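Local coordinates for MutT/nudix family protein (Enterococcus faecalis, PDB 2FML) that is of unknown function but, with a Nudix domain joined to an NrtR-type winged helix, probably binds DNA as a regulator, at residues His147-Ile158 / Ser161-Lys172. Numbering follows the deposited sequence.
Sequences HWFNLERHGQHI and SHEDVEITLDLK
His-162 lies flat against His-147, the two imidazoles stacked face to face with centroids 3.8 Å apart and planes only 16° from parallel. Followed outward, His-162 serves two aromatic neighbours: its CB sits over the centre of the Phe-149 ring, 3.5 Å from the centroid, as a CH-pi contact; CG and CD2 lie against His-147 CB, ND1 faces His-147 ND1, and CE1 comes over the centre of the His-147 ring with NE2 near its CD2. Chi1 of -178° sets CG trans to the backbone N and carries the imidazole past Phe-149 to His-147. Val-165 CG1 fills in at the edge of the Phe-149 ring, 3.4 Å from CE2. Histidine is flat enough to stack, and its polar ring nitrogens suit this partly exposed end; phenylalanine suits the buried spot beside it.

At the other end Leu-171 CD1 rests over one face of the Arg-153 guanidinium, 3.7 Å from NE. The extended arginine lets NE bond Gly-155 O almost straight (171°), while NH1 reaches Phe-227 O. Leu-171 CD2 meets Ile-158 CG2, an apolar pair suited to burial, and Leu-171 also packs on helix 186-200. Paired backbone bonds join Asn-150 to Ser-161 and Ile-158 to Leu-169, as in consecutive antiparallel hairpins, here with type II' turns.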
ATOM      1  N   HIS A 147     -18.552   3.862 -18.133  1.00 53.46           N
ATOM      2  CA  HIS A 147     -18.877   2.577 -18.758  1.00 52.60           C
ATOM      3  C   HIS A 147     -18.073   1.512 -18.099  1.00 52.79           C
ATOM      4  O   HIS A 147     -16.941   1.744 -17.640  1.00 53.27           O
ATOM      5  CB  HIS A 147     -18.512   2.565 -20.242  1.00 51.48           C
ATOM      6  CG  HIS A 147     -19.260   3.549 -21.084  1.00 52.23           C
ATOM      7  ND1 HIS A 147     -18.627   4.542 -21.815  1.00 53.61           N
ATOM      8  CD2 HIS A 147     -20.589   3.679 -21.340  1.00 51.26           C
ATOM      9  CE1 HIS A 147     -19.539   5.237 -22.483  1.00 52.53           C
ATOM     10  NE2 HIS A 147     -20.734   4.749 -22.194  1.00 53.06           N
ATOM     11  N   TRP A 148     -18.629   0.312 -18.130  1.00 53.44           N
ATOM     12  CA  TRP A 148     -17.904  -0.906 -17.830  1.00 52.74           C
ATOM     13  C   TRP A 148     -17.187  -1.295 -19.113  1.00 53.13           C
ATOM     14  O   TRP A 148     -17.820  -1.689 -20.084  1.00 54.09           O
ATOM     15  CB  TRP A 148     -18.912  -2.017 -17.437  1.00 51.79           C
ATOM     16  CG  TRP A 148     -19.445  -1.889 -16.033  1.00 51.08           C
ATOM     17  CD1 TRP A 148     -20.748  -1.575 -15.640  1.00 50.95           C
ATOM     18  CD2 TRP A 148     -18.704  -2.095 -14.821  1.00 52.20           C
ATOM     19  NE1 TRP A 148     -20.823  -1.543 -14.272  1.00 50.98           N
ATOM     20  CE2 TRP A 148     -19.594  -1.880 -13.745  1.00 49.97           C
ATOM     21  CE3 TRP A 148     -17.360  -2.430 -14.540  1.00 52.46           C
ATOM     22  CZ2 TRP A 148     -19.194  -1.993 -12.421  1.00 49.93           C
ATOM     23  CZ3 TRP A 148     -16.965  -2.558 -13.221  1.00 52.56           C
ATOM     24  CH2 TRP A 148     -17.908  -2.367 -12.170  1.00 51.80           C
ATOM     25  N   PHE A 149     -15.864  -1.179 -19.125  1.00 54.28           N
ATOM     26  CA  PHE A 149     -15.062  -1.599 -20.256  1.00 54.57           C
ATOM     27  C   PHE A 149     -14.793  -3.089 -20.160  1.00 55.43           C
ATOM     28  O   PHE A 149     -14.468  -3.615 -19.105  1.00 55.74           O
ATOM     29  CB  PHE A 149     -13.729  -0.831 -20.289  1.00 53.56           C
ATOM     30  CG  PHE A 149     -13.800   0.503 -21.029  1.00 51.85           C
ATOM     31  CD1 PHE A 149     -14.645   1.525 -20.588  1.00 47.35           C
ATOM     32  CD2 PHE A 149     -12.954   0.748 -22.131  1.00 51.70           C
ATOM     33  CE1 PHE A 149     -14.723   2.735 -21.271  1.00 47.72           C
ATOM     34  CE2 PHE A 149     -12.989   1.987 -22.831  1.00 46.39           C
ATOM     35  CZ  PHE A 149     -13.899   2.957 -22.409  1.00 49.95           C
ATOM     36  N   ASN A 150     -14.912  -3.766 -21.276  1.00 55.90           N
ATOM     37  CA  ASN A 150     -14.437  -5.124 -21.382  1.00 56.78           C
ATOM     38  C   ASN A 150     -12.950  -5.225 -21.114  1.00 56.28           C
ATOM     39  O   ASN A 150     -12.149  -4.530 -21.739  1.00 55.40           O
ATOM     40  CB  ASN A 150     -14.643  -5.569 -22.813  1.00 58.10           C
ATOM     41  CG  ASN A 150     -15.353  -6.845 -22.892  1.00 64.58           C
ATOM     42  OD1 ASN A 150     -16.548  -6.872 -23.264  1.00 69.60           O
ATOM     43  ND2 ASN A 150     -14.675  -7.942 -22.466  1.00 67.52           N
ATOM     44  N   LEU A 151     -12.566  -6.109 -20.221  1.00 56.08           N
ATOM     45  CA  LEU A 151     -11.159  -6.309 -19.924  1.00 56.31           C
ATOM     46  C   LEU A 151     -10.706  -7.759 -20.284  1.00 56.92           C
ATOM     47  O   LEU A 151     -11.185  -8.751 -19.720  1.00 57.44           O
ATOM     48  CB  LEU A 151     -10.927  -5.963 -18.453  1.00 54.74           C
ATOM     49  CG  LEU A 151      -9.711  -6.626 -17.805  1.00 58.42           C
ATOM     50  CD1 LEU A 151      -8.356  -6.048 -18.290  1.00 53.82           C
ATOM     51  CD2 LEU A 151      -9.856  -6.520 -16.282  1.00 59.52           C
ATOM     52  N   GLU A 152      -9.756  -7.883 -21.197  1.00 57.91           N
ATOM     53  CA  GLU A 152      -9.308  -9.191 -21.659  1.00 58.22           C
ATOM     54  C   GLU A 152      -7.778  -9.303 -21.642  1.00 58.46           C
ATOM     55  O   GLU A 152      -7.066  -8.385 -22.108  1.00 58.34           O
ATOM     56  CB  GLU A 152      -9.870  -9.419 -23.057  1.00 58.94           C
ATOM     57  CG  GLU A 152      -9.523 -10.699 -23.662  1.00 63.79           C
ATOM     58  CD  GLU A 152     -10.698 -11.358 -24.334  1.00 74.92           C
ATOM     59  OE1 GLU A 152     -11.399 -10.677 -25.133  1.00 79.95           O
ATOM     60  OE2 GLU A 152     -10.921 -12.575 -24.080  1.00 78.62           O
ATOM     61  N   ARG A 153      -7.276 -10.416 -21.100  1.00 58.60           N
ATOM     62  CA  ARG A 153      -5.851 -10.758 -21.176  1.00 58.55           C
ATOM     63  C   ARG A 153      -5.436 -11.575 -22.426  1.00 59.63           C
ATOM     64  O   ARG A 153      -6.023 -12.631 -22.739  1.00 58.98           O
ATOM     65  CB  ARG A 153      -5.387 -11.498 -19.937  1.00 57.48           C
ATOM     66  CG  ARG A 153      -3.876 -11.664 -19.971  1.00 55.91           C
ATOM     67  CD  ARG A 153      -3.399 -12.356 -18.743  1.00 57.20           C
ATOM     68  NE  ARG A 153      -1.962 -12.607 -18.762  1.00 58.15           N
ATOM     69  CZ  ARG A 153      -1.236 -12.942 -17.698  1.00 57.43           C
ATOM     70  NH1 ARG A 153      -1.786 -13.102 -16.498  1.00 56.80           N
ATOM     71  NH2 ARG A 153       0.062 -13.110 -17.834  1.00 59.64           N
ATOM     72  N   HIS A 154      -4.421 -11.070 -23.124  1.00 60.35           N
ATOM     73  CA  HIS A 154      -3.811 -11.772 -24.257  1.00 62.02           C
ATOM     74  C   HIS A 154      -2.307 -11.840 -24.014  1.00 61.20           C
ATOM     75  O   HIS A 154      -1.584 -10.919 -24.384  1.00 60.16           O
ATOM     76  CB  HIS A 154      -4.100 -11.031 -25.578  1.00 63.03           C
ATOM     77  CG  HIS A 154      -5.555 -10.973 -25.930  1.00 67.51           C
ATOM     78  ND1 HIS A 154      -6.314  -9.832 -25.764  1.00 73.31           N
ATOM     79  CD2 HIS A 154      -6.401 -11.920 -26.404  1.00 72.33           C
ATOM     80  CE1 HIS A 154      -7.558 -10.068 -26.151  1.00 72.97           C
ATOM     81  NE2 HIS A 154      -7.643 -11.333 -26.524  1.00 74.37           N
ATOM     82  N   GLY A 155      -1.854 -12.931 -23.392  1.00 60.99           N
ATOM     83  CA  GLY A 155      -0.442 -13.140 -23.151  1.00 60.50           C
ATOM     84  C   GLY A 155      -0.024 -12.167 -22.088  1.00 60.78           C
ATOM     85  O   GLY A 155      -0.519 -12.217 -20.975  1.00 61.26           O
ATOM     86  N   GLN A 156       0.868 -11.247 -22.421  1.00 60.95           N
ATOM     87  CA  GLN A 156       1.388 -10.325 -21.404  1.00 61.04           C
ATOM     88  C   GLN A 156       0.732  -8.930 -21.478  1.00 59.38           C
ATOM     89  O   GLN A 156       1.218  -7.985 -20.890  1.00 57.48           O
ATOM     90  CB  GLN A 156       2.921 -10.257 -21.463  1.00 60.89           C
ATOM     91  CG  GLN A 156       3.626 -11.666 -21.433  1.00 69.07           C
ATOM     92  CD  GLN A 156       3.197 -12.593 -20.237  1.00 73.82           C
ATOM     93  OE1 GLN A 156       3.386 -12.251 -19.055  1.00 77.86           O
ATOM     94  NE2 GLN A 156       2.628 -13.762 -20.566  1.00 75.68           N
ATOM     95  N   HIS A 157      -0.384  -8.848 -22.206  1.00 59.32           N
ATOM     96  CA  HIS A 157      -1.132  -7.610 -22.453  1.00 59.06           C
ATOM     97  C   HIS A 157      -2.551  -7.796 -22.022  1.00 57.77           C
ATOM     98  O   HIS A 157      -3.074  -8.871 -22.021  1.00 55.57           O
ATOM     99  CB  HIS A 157      -1.184  -7.230 -23.957  1.00 59.58           C
ATOM    100  CG  HIS A 157       0.160  -7.015 -24.561  1.00 61.56           C
ATOM    101  ND1 HIS A 157       0.530  -7.559 -25.769  1.00 67.26           N
ATOM    102  CD2 HIS A 157       1.244  -6.363 -24.093  1.00 63.03           C
ATOM    103  CE1 HIS A 157       1.788  -7.238 -26.025  1.00 67.39           C
ATOM    104  NE2 HIS A 157       2.244  -6.518 -25.018  1.00 62.09           N
ATOM    105  N   ILE A 158      -3.163  -6.678 -21.710  1.00 57.90           N
ATOM    106  CA  ILE A 158      -4.589  -6.598 -21.449  1.00 57.00           C
ATOM    107  C   ILE A 158      -5.179  -5.518 -22.294  1.00 57.39           C
ATOM    108  O   ILE A 158      -4.536  -4.475 -22.527  1.00 59.27           O
ATOM    109  CB  ILE A 158      -4.895  -6.338 -19.936  1.00 56.69           C
ATOM    110  CG1 ILE A 158      -4.196  -5.076 -19.371  1.00 55.77           C
ATOM    111  CG2 ILE A 158      -4.520  -7.543 -19.138  1.00 53.01           C
ATOM    112  CD1 ILE A 158      -4.629  -4.789 -17.878  1.00 55.66           C
ATOM    113  N   SER A 161     -11.860  -2.452 -23.586  1.00 53.93           N
ATOM    114  CA  SER A 161     -12.613  -2.014 -24.728  1.00 54.35           C
ATOM    115  C   SER A 161     -14.046  -1.642 -24.430  1.00 54.16           C
ATOM    116  O   SER A 161     -14.678  -2.236 -23.581  1.00 55.55           O
ATOM    117  CB  SER A 161     -12.486  -2.984 -25.923  1.00 54.47           C
ATOM    118  OG  SER A 161     -12.763  -4.336 -25.623  1.00 53.62           O
ATOM    119  N   HIS A 162     -14.522  -0.608 -25.112  1.00 54.23           N
ATOM    120  CA  HIS A 162     -15.914  -0.234 -25.136  1.00 55.88           C
ATOM    121  C   HIS A 162     -16.134   0.417 -26.525  1.00 57.36           C
ATOM    122  O   HIS A 162     -15.364   1.302 -26.910  1.00 56.70           O
ATOM    123  CB  HIS A 162     -16.272   0.767 -24.028  1.00 55.12           C
ATOM    124  CG  HIS A 162     -17.732   1.126 -24.010  1.00 55.14           C
ATOM    125  ND1 HIS A 162     -18.223   2.315 -24.533  1.00 54.74           N
ATOM    126  CD2 HIS A 162     -18.813   0.427 -23.584  1.00 53.56           C
ATOM    127  CE1 HIS A 162     -19.544   2.330 -24.418  1.00 52.61           C
ATOM    128  NE2 HIS A 162     -19.927   1.200 -23.848  1.00 53.14           N
ATOM    129  N   GLU A 163     -17.174  -0.019 -27.252  1.00 58.76           N
ATOM    130  CA  GLU A 163     -17.479   0.513 -28.600  1.00 61.09           C
ATOM    131  C   GLU A 163     -16.153   0.607 -29.396  1.00 60.35           C
ATOM    132  O   GLU A 163     -15.470  -0.416 -29.540  1.00 59.13           O
ATOM    133  CB  GLU A 163     -18.268   1.844 -28.543  1.00 59.65           C
ATOM    134  CG  GLU A 163     -19.798   1.672 -28.240  1.00 64.11           C
ATOM    135  CD  GLU A 163     -20.468   2.992 -27.768  1.00 65.32           C
ATOM    136  OE1 GLU A 163     -19.927   4.064 -28.128  1.00 72.41           O
ATOM    137  OE2 GLU A 163     -21.501   2.977 -27.037  1.00 66.43           O
ATOM    138  N   ASP A 164     -15.789   1.811 -29.866  1.00 60.93           N
ATOM    139  CA  ASP A 164     -14.568   1.995 -30.669  1.00 62.02           C
ATOM    140  C   ASP A 164     -13.318   2.380 -29.897  1.00 60.86           C
ATOM    141  O   ASP A 164     -12.271   2.645 -30.490  1.00 60.53           O
ATOM    142  CB  ASP A 164     -14.811   2.977 -31.803  1.00 63.22           C
ATOM    143  CG  ASP A 164     -15.253   2.273 -33.079  1.00 68.76           C
ATOM    144  OD1 ASP A 164     -14.368   1.884 -33.904  1.00 74.11           O
ATOM    145  OD2 ASP A 164     -16.492   2.103 -33.260  1.00 73.65           O
ATOM    146  N   VAL A 165     -13.436   2.382 -28.565  1.00 59.95           N
ATOM    147  CA  VAL A 165     -12.340   2.676 -27.675  1.00 58.86           C
ATOM    148  C   VAL A 165     -11.549   1.410 -27.394  1.00 58.48           C
ATOM    149  O   VAL A 165     -12.134   0.357 -27.130  1.00 58.66           O
ATOM    150  CB  VAL A 165     -12.850   3.309 -26.342  1.00 59.94           C
ATOM    151  CG1 VAL A 165     -11.647   3.734 -25.441  1.00 56.28           C
ATOM    152  CG2 VAL A 165     -13.789   4.473 -26.667  1.00 57.82           C
ATOM    153  N   GLU A 166     -10.227   1.532 -27.474  1.00 57.27           N
ATOM    154  CA  GLU A 166      -9.294   0.415 -27.383  1.00 57.82           C
ATOM    155  C   GLU A 166      -8.029   0.877 -26.685  1.00 56.40           C
ATOM    156  O   GLU A 166      -7.300   1.725 -27.182  1.00 56.81           O
ATOM    157  CB  GLU A 166      -8.948  -0.153 -28.766  1.00 59.08           C
ATOM    158  CG  GLU A 166      -7.940  -1.326 -28.747  1.00 64.50           C
ATOM    159  CD  GLU A 166      -6.930  -1.298 -29.947  1.00 73.69           C
ATOM    160  OE1 GLU A 166      -6.006  -0.437 -30.018  1.00 73.96           O
ATOM    161  OE2 GLU A 166      -7.068  -2.166 -30.840  1.00 76.88           O
ATOM    162  N   ILE A 167      -7.809   0.319 -25.510  1.00 55.91           N
ATOM    163  CA  ILE A 167      -6.668   0.583 -24.667  1.00 56.33           C
ATOM    164  C   ILE A 167      -6.025  -0.741 -24.360  1.00 56.94           C
ATOM    165  O   ILE A 167      -6.674  -1.633 -23.809  1.00 58.37           O
ATOM    166  CB  ILE A 167      -7.084   1.230 -23.317  1.00 56.81           C
ATOM    167  CG1 ILE A 167      -7.832   2.566 -23.586  1.00 52.89           C
ATOM    168  CG2 ILE A 167      -5.865   1.219 -22.318  1.00 52.85           C
ATOM    169  CD1 ILE A 167      -8.675   3.015 -22.479  1.00 50.57           C
ATOM    170  N   THR A 168      -4.749  -0.846 -24.724  1.00 56.57           N
ATOM    171  CA  THR A 168      -3.962  -2.072 -24.632  1.00 55.66           C
ATOM    172  C   THR A 168      -2.720  -1.722 -23.863  1.00 55.45           C
ATOM    173  O   THR A 168      -2.044  -0.768 -24.194  1.00 54.25           O
ATOM    174  CB  THR A 168      -3.642  -2.633 -26.020  1.00 55.00           C
ATOM    175  OG1 THR A 168      -4.877  -3.030 -26.597  1.00 56.62           O
ATOM    176  CG2 THR A 168      -2.757  -3.920 -25.925  1.00 55.25           C
ATOM    177  N   LEU A 169      -2.498  -2.471 -22.777  1.00 56.23           N
ATOM    178  CA  LEU A 169      -1.435  -2.253 -21.821  1.00 54.34           C
ATOM    179  C   LEU A 169      -0.549  -3.481 -21.680  1.00 55.23           C
ATOM    180  O   LEU A 169      -1.034  -4.609 -21.551  1.00 54.06           O
ATOM    181  CB  LEU A 169      -2.019  -1.937 -20.421  1.00 53.51           C
ATOM    182  CG  LEU A 169      -3.046  -0.802 -20.309  1.00 53.31           C
ATOM    183  CD1 LEU A 169      -3.673  -0.691 -18.891  1.00 46.90           C
ATOM    184  CD2 LEU A 169      -2.452   0.514 -20.912  1.00 49.79           C
ATOM    185  N   ASP A 170       0.748  -3.211 -21.586  1.00 56.17           N
ATOM    186  CA  ASP A 170       1.774  -4.210 -21.310  1.00 58.48           C
ATOM    187  C   ASP A 170       1.842  -4.488 -19.807  1.00 58.13           C
ATOM    188  O   ASP A 170       2.132  -3.571 -19.039  1.00 59.11           O
ATOM    189  CB  ASP A 170       3.156  -3.725 -21.791  1.00 58.56           C
ATOM    190  CG  ASP A 170       4.219  -4.833 -21.710  1.00 62.68           C
ATOM    191  OD1 ASP A 170       4.539  -5.354 -20.614  1.00 63.43           O
ATOM    192  OD2 ASP A 170       4.728  -5.209 -22.773  1.00 69.43           O
ATOM    193  N   LEU A 171       1.554  -5.726 -19.408  1.00 57.15           N
ATOM    194  CA  LEU A 171       1.584  -6.133 -18.012  1.00 58.90           C
ATOM    195  C   LEU A 171       2.916  -6.010 -17.300  1.00 60.07           C
ATOM    196  O   LEU A 171       2.918  -5.956 -16.065  1.00 60.83           O
ATOM    197  CB  LEU A 171       1.029  -7.545 -17.783  1.00 57.12           C
ATOM    198  CG  LEU A 171      -0.496  -7.678 -17.892  1.00 59.50           C
ATOM    199  CD1 LEU A 171      -0.905  -9.154 -17.927  1.00 54.77           C
ATOM    200  CD2 LEU A 171      -1.275  -6.826 -16.808  1.00 56.00           C
ATOM    201  N   LYS A 172       4.023  -5.950 -18.033  1.00 62.19           N
ATOM    202  CA  LYS A 172       5.345  -5.839 -17.383  1.00 65.47           C
ATOM    203  C   LYS A 172       5.894  -4.405 -17.352  1.00 65.32           C
ATOM    204  O   LYS A 172       6.616  -4.059 -16.422  1.00 67.44           O
ATOM    205  CB  LYS A 172       6.394  -6.826 -17.960  1.00 66.18           C
ATOM    206  CG  LYS A 172       5.928  -8.293 -18.137  1.00 72.49           C
ATOM    207  CD  LYS A 172       5.566  -8.944 -16.756  1.00 79.29           C
ATOM    208  CE  LYS A 172       4.159  -9.660 -16.725  1.00 80.26           C
ATOM    209  NZ  LYS A 172       3.620  -9.664 -15.302  1.00 77.13           N
TER
HETATM  210  O   HOH W   1     -11.371  -6.005 -24.309  1.00 41.15           O